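Local coordinates for protein NADP-dependent alcohol dehydrogenase 6 (Saccharomyces cerevisiae, PDB 1PIW) that reduces a broad range of aromatic and aliphatic aldehydes to alcohols with NADPH, as a zinc-dependent medium-chain alcohol dehydrogenase, at residues S2-I10 with G134-H142; H144-I153 with I304-S315. All coordinates share one frame; numbering follows the deposited sequence.

Contact 1: S2-I10 with G134-H142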
loop_
_atom_site.group_PDB
_atom_site.type_symbol
_atom_site.label_atom_id
_atom_site.label_comp_id
_atom_site.label_asym_id
_atom_site.label_seq_id
_atom_site.Cartn_x
_atom_site.Cartn_y
_atom_site.Cartn_z
ATOM N N SER A 2 42.176 0.942 -27.120
ATOM C CA SER A 2 40.974 1.112 -27.914
ATOM C C SER A 2 39.826 0.201 -27.523
ATOM O O SER A 2 40.003 -0.768 -26.787
ATOM C CB SER A 2 41.288 0.946 -29.403
ATOM O OG SER A 2 41.857 2.136 -29.931
ATOM N N TYR A 3 38.652 0.545 -28.048
ATOM C CA TYR A 3 37.390 -0.150 -27.801
ATOM C C TYR A 3 37.399 -1.624 -27.420
ATOM O O TYR A 3 36.482 -2.098 -26.739
ATOM C CB TYR A 3 36.443 -0.008 -29.000
ATOM C CG TYR A 3 35.469 -1.157 -29.061
ATOM C CD1 TYR A 3 35.803 -2.341 -29.716
ATOM C CD2 TYR A 3 34.291 -1.124 -28.331
ATOM C CE1 TYR A 3 34.993 -3.462 -29.627
ATOM C CE2 TYR A 3 33.475 -2.237 -28.237
ATOM C CZ TYR A 3 33.831 -3.401 -28.884
ATOM O OH TYR A 3 33.016 -4.504 -28.785
ATOM N N PRO A 4 38.386 -2.388 -27.881
ATOM C CA PRO A 4 38.190 -3.754 -27.401
ATOM C C PRO A 4 38.698 -4.021 -25.995
ATOM O O PRO A 4 37.944 -4.461 -25.135
ATOM C CB PRO A 4 38.894 -4.589 -28.460
ATOM C CG PRO A 4 39.998 -3.667 -28.924
ATOM C CD PRO A 4 39.293 -2.344 -29.039
ATOM N N GLU A 5 39.967 -3.721 -25.752
ATOM C CA GLU A 5 40.579 -4.000 -24.458
ATOM C C GLU A 5 40.423 -2.981 -23.337
ATOM O O GLU A 5 40.540 -3.336 -22.160
ATOM C CB GLU A 5 42.067 -4.319 -24.657
ATOM C CG GLU A 5 42.323 -5.630 -25.409
ATOM C CD GLU A 5 43.049 -5.426 -26.726
ATOM O OE1 GLU A 5 42.572 -4.620 -27.554
ATOM O OE2 GLU A 5 44.095 -6.073 -26.938
ATOM N N LYS A 6 40.167 -1.723 -23.687
ATOM C CA LYS A 6 40.010 -0.679 -22.677
ATOM C C LYS A 6 38.855 0.251 -22.997
ATOM O O LYS A 6 38.616 0.580 -24.156
ATOM C CB LYS A 6 41.284 0.160 -22.562
ATOM C CG LYS A 6 42.046 0.011 -21.256
ATOM C CD LYS A 6 42.812 -1.297 -21.203
ATOM C CE LYS A 6 43.842 -1.327 -20.074
ATOM N NZ LYS A 6 43.246 -1.435 -18.712
ATOM N N PHE A 7 38.139 0.669 -21.959
ATOM C CA PHE A 7 37.023 1.605 -22.109
ATOM C C PHE A 7 37.482 2.905 -21.466
ATOM O O PHE A 7 38.257 2.884 -20.508
ATOM C CB PHE A 7 35.774 1.110 -21.364
ATOM C CG PHE A 7 34.937 0.125 -22.133
ATOM C CD1 PHE A 7 33.845 -0.478 -21.528
ATOM C CD2 PHE A 7 35.227 -0.196 -23.448
ATOM C CE1 PHE A 7 33.056 -1.384 -22.214
ATOM C CE2 PHE A 7 34.441 -1.103 -24.144
ATOM C CZ PHE A 7 33.353 -1.697 -23.523
ATOM N N GLU A 8 37.022 4.035 -21.985
ATOM C CA GLU A 8 37.408 5.304 -21.397
ATOM C C GLU A 8 36.168 6.011 -20.888
ATOM O O GLU A 8 35.078 5.799 -21.408
ATOM C CB GLU A 8 38.129 6.176 -22.416
ATOM C CG GLU A 8 38.765 7.392 -21.785
ATOM C CD GLU A 8 39.610 8.184 -22.752
ATOM O OE1 GLU A 8 39.097 8.573 -23.824
ATOM O OE2 GLU A 8 40.788 8.422 -22.430
ATOM N N GLY A 9 36.325 6.839 -19.860
ATOM C CA GLY A 9 35.176 7.545 -19.328
ATOM C C GLY A 9 35.468 8.583 -18.262
ATOM O O GLY A 9 36.552 8.617 -17.692
ATOM N N ILE A 10 34.489 9.440 -17.999
ATOM C CA ILE A 10 34.624 10.471 -16.988
ATOM C C ILE A 10 34.258 9.807 -15.668
ATOM O O ILE A 10 33.081 9.667 -15.344
ATOM C CB ILE A 10 33.662 11.614 -17.272
ATOM C CG1 ILE A 10 33.680 11.930 -18.766
ATOM C CG2 ILE A 10 34.054 12.833 -16.465
ATOM C CD1 ILE A 10 35.052 12.212 -19.306
ATOM N N GLY A 134 28.267 4.429 -18.876
ATOM C CA GLY A 134 27.424 5.596 -18.655
ATOM C C GLY A 134 28.067 6.857 -19.224
ATOM O O GLY A 134 27.858 7.219 -20.391
ATOM N N TYR A 135 28.840 7.547 -18.392
ATOM C CA TYR A 135 29.537 8.738 -18.848
ATOM C C TYR A 135 30.828 8.226 -19.482
ATOM O O TYR A 135 31.922 8.625 -19.086
ATOM C CB TYR A 135 29.902 9.667 -17.682
ATOM C CG TYR A 135 28.752 10.245 -16.891
ATOM C CD1 TYR A 135 27.440 9.868 -17.144
ATOM C CD2 TYR A 135 28.988 11.139 -15.849
ATOM C CE1 TYR A 135 26.399 10.357 -16.383
ATOM C CE2 TYR A 135 27.950 11.632 -15.079
ATOM C CZ TYR A 135 26.654 11.233 -15.350
ATOM O OH TYR A 135 25.607 11.671 -14.571
ATOM N N ALA A 136 30.709 7.330 -20.452
ATOM C CA ALA A 136 31.888 6.791 -21.097
ATOM C C ALA A 136 31.628 6.586 -22.574
ATOM O O ALA A 136 30.551 6.899 -23.058
ATOM C CB ALA A 136 32.277 5.497 -20.445
ATOM N N ASN A 137 32.617 6.053 -23.283
ATOM C CA ASN A 137 32.510 5.822 -24.716
ATOM C C ASN A 137 31.829 4.504 -25.092
ATOM O O ASN A 137 31.276 4.375 -26.190
ATOM C CB ASN A 137 33.902 5.887 -25.350
ATOM C CG ASN A 137 34.884 4.900 -24.726
ATOM O OD1 ASN A 137 36.030 4.789 -25.163
ATOM N ND2 ASN A 137 34.438 4.183 -23.702
ATOM N N TYR A 138 31.871 3.532 -24.183
ATOM C CA TYR A 138 31.250 2.231 -24.417
ATOM C C TYR A 138 30.676 1.628 -23.143
ATOM O O TYR A 138 31.163 1.873 -22.040
ATOM C CB TYR A 138 32.256 1.221 -24.982
ATOM C CG TYR A 138 32.853 1.583 -26.309
ATOM C CD1 TYR A 138 34.108 2.162 -26.386
ATOM C CD2 TYR A 138 32.156 1.360 -27.492
ATOM C CE1 TYR A 138 34.663 2.519 -27.607
ATOM C CE2 TYR A 138 32.701 1.713 -28.726
ATOM C CZ TYR A 138 33.957 2.296 -28.774
ATOM O OH TYR A 138 34.500 2.684 -29.982
ATOM N N VAL A 139 29.638 0.821 -23.309
ATOM C CA VAL A 139 29.029 0.140 -22.184
ATOM C C VAL A 139 28.813 -1.291 -22.653
ATOM O O VAL A 139 28.456 -1.522 -23.804
ATOM C CB VAL A 139 27.690 0.788 -21.771
ATOM C CG1 VAL A 139 26.623 0.501 -22.805
ATOM C CG2 VAL A 139 27.271 0.279 -20.415
ATOM N N ARG A 140 29.071 -2.242 -21.765
ATOM C CA ARG A 140 28.923 -3.659 -22.067
ATOM C C ARG A 140 27.741 -4.167 -21.275
ATOM O O ARG A 140 27.802 -4.239 -20.046
ATOM C CB ARG A 140 30.191 -4.401 -21.661
ATOM C CG ARG A 140 30.138 -5.899 -21.840
ATOM C CD ARG A 140 31.541 -6.447 -22.042
ATOM N NE ARG A 140 32.143 -5.865 -23.231
ATOM C CZ ARG A 140 33.444 -5.867 -23.478
ATOM N NH1 ARG A 140 34.276 -6.420 -22.609
ATOM N NH2 ARG A 140 33.907 -5.329 -24.594
ATOM N N VAL A 141 26.672 -4.526 -21.984
ATOM C CA VAL A 141 25.441 -4.969 -21.343
ATOM C C VAL A 141 24.769 -6.184 -21.963
ATOM O O VAL A 141 24.657 -6.285 -23.181
ATOM C CB VAL A 141 24.413 -3.829 -21.352
ATOM C CG1 VAL A 141 23.216 -4.188 -20.503
ATOM C CG2 VAL A 141 25.059 -2.559 -20.874
ATOM N N HIS A 142 24.308 -7.093 -21.105
ATOM C CA HIS A 142 23.596 -8.300 -21.529
ATOM C C HIS A 142 22.414 -7.827 -22.393
ATOM O O HIS A 142 21.665 -6.934 -21.990
ATOM C CB HIS A 142 23.116 -9.034 -20.275
ATOM C CG HIS A 142 22.307 -10.262 -20.539
ATOM N ND1 HIS A 142 21.205 -10.265 -21.364
ATOM C CD2 HIS A 142 22.384 -11.508 -20.012
ATOM C CE1 HIS A 142 20.636 -11.459 -21.331
ATOM N NE2 HIS A 142 21.331 -12.233 -20.518
#

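Contact 2: H144-I153 with I304-S315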
loop_
_atom_site.group_PDB
_atom_site.type_symbol
_atom_site.label_atom_id
_atom_site.label_comp_id
_atom_site.label_asym_id
_atom_site.label_seq_id
_atom_site.Cartn_x
_atom_site.Cartn_y
_atom_site.Cartn_z
ATOM N N HIS A 144 19.448 -8.719 -22.985
ATOM C CA HIS A 144 18.106 -8.655 -22.442
ATOM C C HIS A 144 17.766 -7.273 -21.935
ATOM O O HIS A 144 16.595 -6.916 -21.858
ATOM C CB HIS A 144 17.922 -9.620 -21.283
ATOM C CG HIS A 144 16.582 -9.503 -20.621
ATOM N ND1 HIS A 144 15.474 -10.200 -21.051
ATOM C CD2 HIS A 144 16.158 -8.722 -19.601
ATOM C CE1 HIS A 144 14.426 -9.855 -20.324
ATOM N NE2 HIS A 144 14.814 -8.959 -19.438
ATOM N N PHE A 145 18.790 -6.500 -21.580
ATOM C CA PHE A 145 18.580 -5.170 -21.030
ATOM C C PHE A 145 18.879 -4.036 -21.961
ATOM O O PHE A 145 19.100 -2.913 -21.529
ATOM C CB PHE A 145 19.382 -5.005 -19.743
ATOM C CG PHE A 145 18.882 -5.863 -18.616
ATOM C CD1 PHE A 145 19.249 -7.201 -18.524
ATOM C CD2 PHE A 145 17.992 -5.350 -17.679
ATOM C CE1 PHE A 145 18.732 -8.015 -17.516
ATOM C CE2 PHE A 145 17.475 -6.156 -16.672
ATOM C CZ PHE A 145 17.845 -7.491 -16.592
ATOM N N VAL A 146 18.878 -4.327 -23.246
ATOM C CA VAL A 146 19.126 -3.300 -24.232
ATOM C C VAL A 146 17.839 -3.153 -25.033
ATOM O O VAL A 146 17.268 -4.142 -25.495
ATOM C CB VAL A 146 20.273 -3.698 -25.158
ATOM C CG1 VAL A 146 20.655 -2.526 -26.019
ATOM C CG2 VAL A 146 21.456 -4.182 -24.340
ATOM N N VAL A 147 17.355 -1.933 -25.186
ATOM C CA VAL A 147 16.124 -1.751 -25.932
ATOM C C VAL A 147 16.347 -0.957 -27.195
ATOM O O VAL A 147 17.335 -0.234 -27.327
ATOM C CB VAL A 147 15.043 -1.023 -25.100
ATOM C CG1 VAL A 147 14.563 -1.908 -23.968
ATOM C CG2 VAL A 147 15.595 0.271 -24.562
ATOM N N PRO A 148 15.432 -1.105 -28.162
ATOM C CA PRO A 148 15.547 -0.374 -29.421
ATOM C C PRO A 148 14.973 1.017 -29.168
ATOM O O PRO A 148 14.043 1.176 -28.386
ATOM C CB PRO A 148 14.672 -1.184 -30.374
ATOM C CG PRO A 148 14.563 -2.539 -29.718
ATOM C CD PRO A 148 14.429 -2.178 -28.280
ATOM N N ILE A 149 15.528 2.032 -29.806
ATOM C CA ILE A 149 14.997 3.363 -29.606
ATOM C C ILE A 149 14.115 3.682 -30.802
ATOM O O ILE A 149 14.582 3.675 -31.940
ATOM C CB ILE A 149 16.124 4.405 -29.523
ATOM C CG1 ILE A 149 17.222 3.918 -28.567
ATOM C CG2 ILE A 149 15.551 5.739 -29.095
ATOM C CD1 ILE A 149 16.743 3.514 -27.178
ATOM N N PRO A 150 12.818 3.928 -30.568
ATOM C CA PRO A 150 11.909 4.248 -31.668
ATOM C C PRO A 150 12.551 5.284 -32.582
ATOM O O PRO A 150 13.027 6.327 -32.121
ATOM C CB PRO A 150 10.683 4.785 -30.943
ATOM C CG PRO A 150 10.639 3.934 -29.739
ATOM C CD PRO A 150 12.093 3.892 -29.288
ATOM N N GLU A 151 12.578 4.989 -33.876
ATOM C CA GLU A 151 13.185 5.887 -34.851
ATOM C C GLU A 151 12.875 7.366 -34.674
ATOM O O GLU A 151 13.736 8.195 -34.938
ATOM C CB GLU A 151 12.788 5.485 -36.276
ATOM C CG GLU A 151 13.690 4.448 -36.959
ATOM C CD GLU A 151 13.296 4.198 -38.431
ATOM O OE1 GLU A 151 13.082 5.196 -39.171
ATOM O OE2 GLU A 151 13.208 3.010 -38.847
ATOM N N ASN A 152 11.669 7.706 -34.217
ATOM C CA ASN A 152 11.295 9.116 -34.090
ATOM C C ASN A 152 11.504 9.850 -32.767
ATOM O O ASN A 152 10.834 10.855 -32.514
ATOM C CB ASN A 152 9.842 9.316 -34.523
ATOM C CG ASN A 152 8.865 8.629 -33.604
ATOM O OD1 ASN A 152 8.968 7.426 -33.369
ATOM N ND2 ASN A 152 7.906 9.387 -33.080
ATOM N N ILE A 153 12.414 9.377 -31.924
ATOM C CA ILE A 153 12.669 10.078 -30.668
ATOM C C ILE A 153 14.100 10.587 -30.646
ATOM O O ILE A 153 15.049 9.816 -30.658
ATOM C CB ILE A 153 12.494 9.184 -29.435
ATOM C CG1 ILE A 153 11.223 8.346 -29.539
ATOM C CG2 ILE A 153 12.404 10.055 -28.206
ATOM C CD1 ILE A 153 11.034 7.410 -28.361
ATOM N N ILE A 304 11.672 -4.358 -18.419
ATOM C CA ILE A 304 12.086 -3.972 -19.759
ATOM C C ILE A 304 10.836 -3.910 -20.660
ATOM O O ILE A 304 10.764 -3.115 -21.594
ATOM C CB ILE A 304 13.156 -4.971 -20.321
ATOM C CG1 ILE A 304 12.945 -6.379 -19.723
ATOM C CG2 ILE A 304 14.571 -4.481 -19.953
ATOM C CD1 ILE A 304 11.490 -6.976 -19.843
ATOM N N LYS A 305 9.844 -4.737 -20.352
ATOM C CA LYS A 305 8.609 -4.752 -21.113
ATOM C C LYS A 305 8.014 -3.349 -21.013
ATOM O O LYS A 305 7.741 -2.690 -22.030
ATOM C CB LYS A 305 7.659 -5.799 -20.520
ATOM C CG LYS A 305 6.219 -5.756 -21.026
ATOM C CD LYS A 305 5.441 -6.933 -20.447
ATOM C CE LYS A 305 3.931 -6.847 -20.662
ATOM N NZ LYS A 305 3.218 -5.884 -19.751
ATOM N N GLU A 306 7.829 -2.895 -19.776
ATOM C CA GLU A 306 7.290 -1.568 -19.522
ATOM C C GLU A 306 8.184 -0.539 -20.193
ATOM O O GLU A 306 7.696 0.441 -20.734
ATOM C CB GLU A 306 7.231 -1.302 -18.020
ATOM C CG GLU A 306 6.337 -2.283 -17.285
ATOM C CD GLU A 306 6.419 -2.155 -15.781
ATOM O OE1 GLU A 306 7.533 -2.238 -15.242
ATOM O OE2 GLU A 306 5.370 -1.979 -15.138
ATOM N N LEU A 307 9.496 -0.762 -20.172
ATOM C CA LEU A 307 10.412 0.187 -20.796
ATOM C C LEU A 307 10.153 0.337 -22.287
ATOM O O LEU A 307 10.306 1.429 -22.846
ATOM C CB LEU A 307 11.868 -0.213 -20.577
ATOM C CG LEU A 307 12.859 0.845 -21.079
ATOM C CD1 LEU A 307 12.323 2.236 -20.808
ATOM C CD2 LEU A 307 14.204 0.657 -20.400
ATOM N N ASN A 308 9.769 -0.757 -22.938
ATOM C CA ASN A 308 9.482 -0.687 -24.358
ATOM C C ASN A 308 8.121 -0.030 -24.508
ATOM O O ASN A 308 7.901 0.774 -25.406
ATOM C CB ASN A 308 9.510 -2.078 -24.980
ATOM C CG ASN A 308 10.931 -2.577 -25.232
ATOM O OD1 ASN A 308 11.717 -1.932 -25.937
ATOM N ND2 ASN A 308 11.266 -3.733 -24.662
ATOM N N GLN A 309 7.207 -0.361 -23.607
ATOM C CA GLN A 309 5.879 0.249 -23.632
ATOM C C GLN A 309 5.974 1.791 -23.594
ATOM O O GLN A 309 5.269 2.490 -24.327
ATOM C CB GLN A 309 5.056 -0.220 -22.426
ATOM C CG GLN A 309 4.450 -1.591 -22.562
ATOM C CD GLN A 309 3.685 -1.989 -21.319
ATOM O OE1 GLN A 309 3.194 -1.129 -20.581
ATOM N NE2 GLN A 309 3.564 -3.296 -21.081
ATOM N N LEU A 310 6.837 2.302 -22.715
ATOM C CA LEU A 310 7.031 3.737 -22.564
ATOM C C LEU A 310 7.630 4.290 -23.846
ATOM O O LEU A 310 7.117 5.251 -24.427
ATOM C CB LEU A 310 7.961 4.033 -21.379
ATOM C CG LEU A 310 8.265 5.516 -21.131
ATOM C CD1 LEU A 310 6.957 6.264 -20.988
ATOM C CD2 LEU A 310 9.091 5.704 -19.881
ATOM N N LEU A 311 8.715 3.678 -24.296
ATOM C CA LEU A 311 9.344 4.143 -25.510
ATOM C C LEU A 311 8.310 4.220 -26.617
ATOM O O LEU A 311 8.350 5.118 -27.450
ATOM C CB LEU A 311 10.494 3.220 -25.911
ATOM C CG LEU A 311 11.792 3.481 -25.172
ATOM C CD1 LEU A 311 12.913 2.750 -25.861
ATOM C CD2 LEU A 311 12.068 4.971 -25.167
ATOM N N LYS A 312 7.376 3.279 -26.618
ATOM C CA LYS A 312 6.325 3.266 -27.636
ATOM C C LYS A 312 5.436 4.497 -27.470
ATOM O O LYS A 312 5.198 5.232 -28.420
ATOM C CB LYS A 312 5.488 1.989 -27.509
ATOM C CG LYS A 312 4.306 1.884 -28.458
ATOM C CD LYS A 312 3.528 0.603 -28.178
ATOM C CE LYS A 312 2.323 0.461 -29.086
ATOM N NZ LYS A 312 2.727 0.164 -30.483
ATOM N N LEU A 313 4.970 4.717 -26.248
ATOM C CA LEU A 313 4.114 5.845 -25.936
ATOM C C LEU A 313 4.741 7.181 -26.271
ATOM O O LEU A 313 4.169 7.975 -27.010
ATOM C CB LEU A 313 3.749 5.816 -24.461
ATOM C CG LEU A 313 3.062 7.071 -23.953
ATOM C CD1 LEU A 313 1.877 7.408 -24.817
ATOM C CD2 LEU A 313 2.625 6.845 -22.523
ATOM N N VAL A 314 5.910 7.453 -25.714
ATOM C CA VAL A 314 6.570 8.717 -25.996
ATOM C C VAL A 314 6.681 8.906 -27.503
ATOM O O VAL A 314 6.476 10.000 -28.011
ATOM C CB VAL A 314 7.972 8.764 -25.368
ATOM C CG1 VAL A 314 8.731 9.986 -25.875
ATOM C CG2 VAL A 314 7.847 8.809 -23.854
ATOM N N SER A 315 6.994 7.827 -28.210
ATOM C CA SER A 315 7.122 7.861 -29.659
ATOM C C SER A 315 5.798 8.145 -30.368
ATOM O O SER A 315 5.729 8.979 -31.265
ATOM C CB SER A 315 7.658 6.528 -30.154
ATOM O OG SER A 315 7.100 6.217 -31.415
#

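Contact 1: S2-I10 with G134-H142
The ring of Tyr138 takes the edge of Tyr3 on one face: CD2 of Tyr3 sits over the centre of the Tyr138 ring, a T-shaped pair with centroids 4.6 Å apart and planes at 65°. Phe7 completes an aromatic cluster at the edge of the GroES-like catalytic domain. Its own face meets aliphatic carbon, with CB of Tyr138 3.5 Å from the Phe7 centroid in a CH-pi contact, while the Phe7 and Tyr138 rings are slid apart and barely overlap. CG of Tyr138 is anti to its carbonyl carbon (chi1 -62°), which swings the phenol over to Tyr3. CZ of Phe7 in turn lies over one face of the Arg140 guanidinium, 3.8 Å from NH2. The charge of that guanidinium is met by Asp37 in a salt bridge, and Lys29 O takes a further bond from NH1. With an alanine at Tyr138, the edge of Tyr3 would probably lose the ring face it packs on, and a gap would be likely to open between Tyr3 and Phe7.

Beyond the cluster the two backbones, crossing at 113° between the short strands, touch in a single bridge at Gly9 and Ala136, CA to CA 3.8 Å. Asn137 N gives a 3.1 Å bond to Glu8 O, and Asn137 OD1 accepts a weak one from Glu8 N. Past the bridge, Ile10 N reaches Tyr135 O at 2.9 Å, almost in line with the carbonyl bond.

Contact 2: H144-I153 with I304-S315
Leu311 on the helix reaches across to the 144-153 segment, where the GroES-like part of the subunit packs against a helix of the Rossmann-type coenzyme-binding part. Its CB lies against the Pro150 ring, 3.8 Å from CD, and CG stays near the same CD. At the tip the branches part. Leu311 CD1 packs among Val147 CG2, Ile149 CD1 and Pro150 CD, 3.7 Å from the last of these and beside the carbonyl of Pro148; Leu311 CD2 turns to Ile153 CD1 at 4.1 Å. Leu161 of helix 161-174 also touches this leucine.

Toward the start of the helix, Val147 CG1 faces Leu307 CG and runs alongside the Asn308 amide, with the two side chains pointing past each other in opposite directions. Ile304 sends CG1 to the His144 ring and CG2 toward Phe145. The imidazole is also held by Glu111, which pairs with its NE2.

At the far end Asn152 uses both ends of its amide on one residue. ND2 donates to Ser315 O at 2.9 Å, with the acceptor in the plane of the amide, and OD1 takes the Ser315 hydroxyl on a lone pair at 3.0 Å. The chi1 of 66° folds Asn152 CG between its backbone N and carbonyl carbon, which brings the amide back to the helix. The chemistry is therefore mostly apolar and tolerant of direction, while the two hydrogen bonds between Asn152 and Ser315 give the turn at 150-153 a directional hold on the helix.

How the contacts relate
Strands 138-142 and 146-148 follow one another in the chain and belong to one sheet, so contact 1 leads into contact 2; their centres are 22 Å apart and they meet where Val141 O lies 4.0 Å from Val146 CG2. Contact 1 stays within the catalytic side of the subunit, whereas contact 2 crosses to the coenzyme-binding side. Each has an aromatic near a functional site. The Tyr135 side chain, bonded to Asp49, is about 6 Å from that of Cys46, a catalytic zinc ligand, and about 10 Å from the bound NADP. The Phe145 side chain is about 7 Å from those of Cys106, at the second zinc, and NADP-binding Leu301.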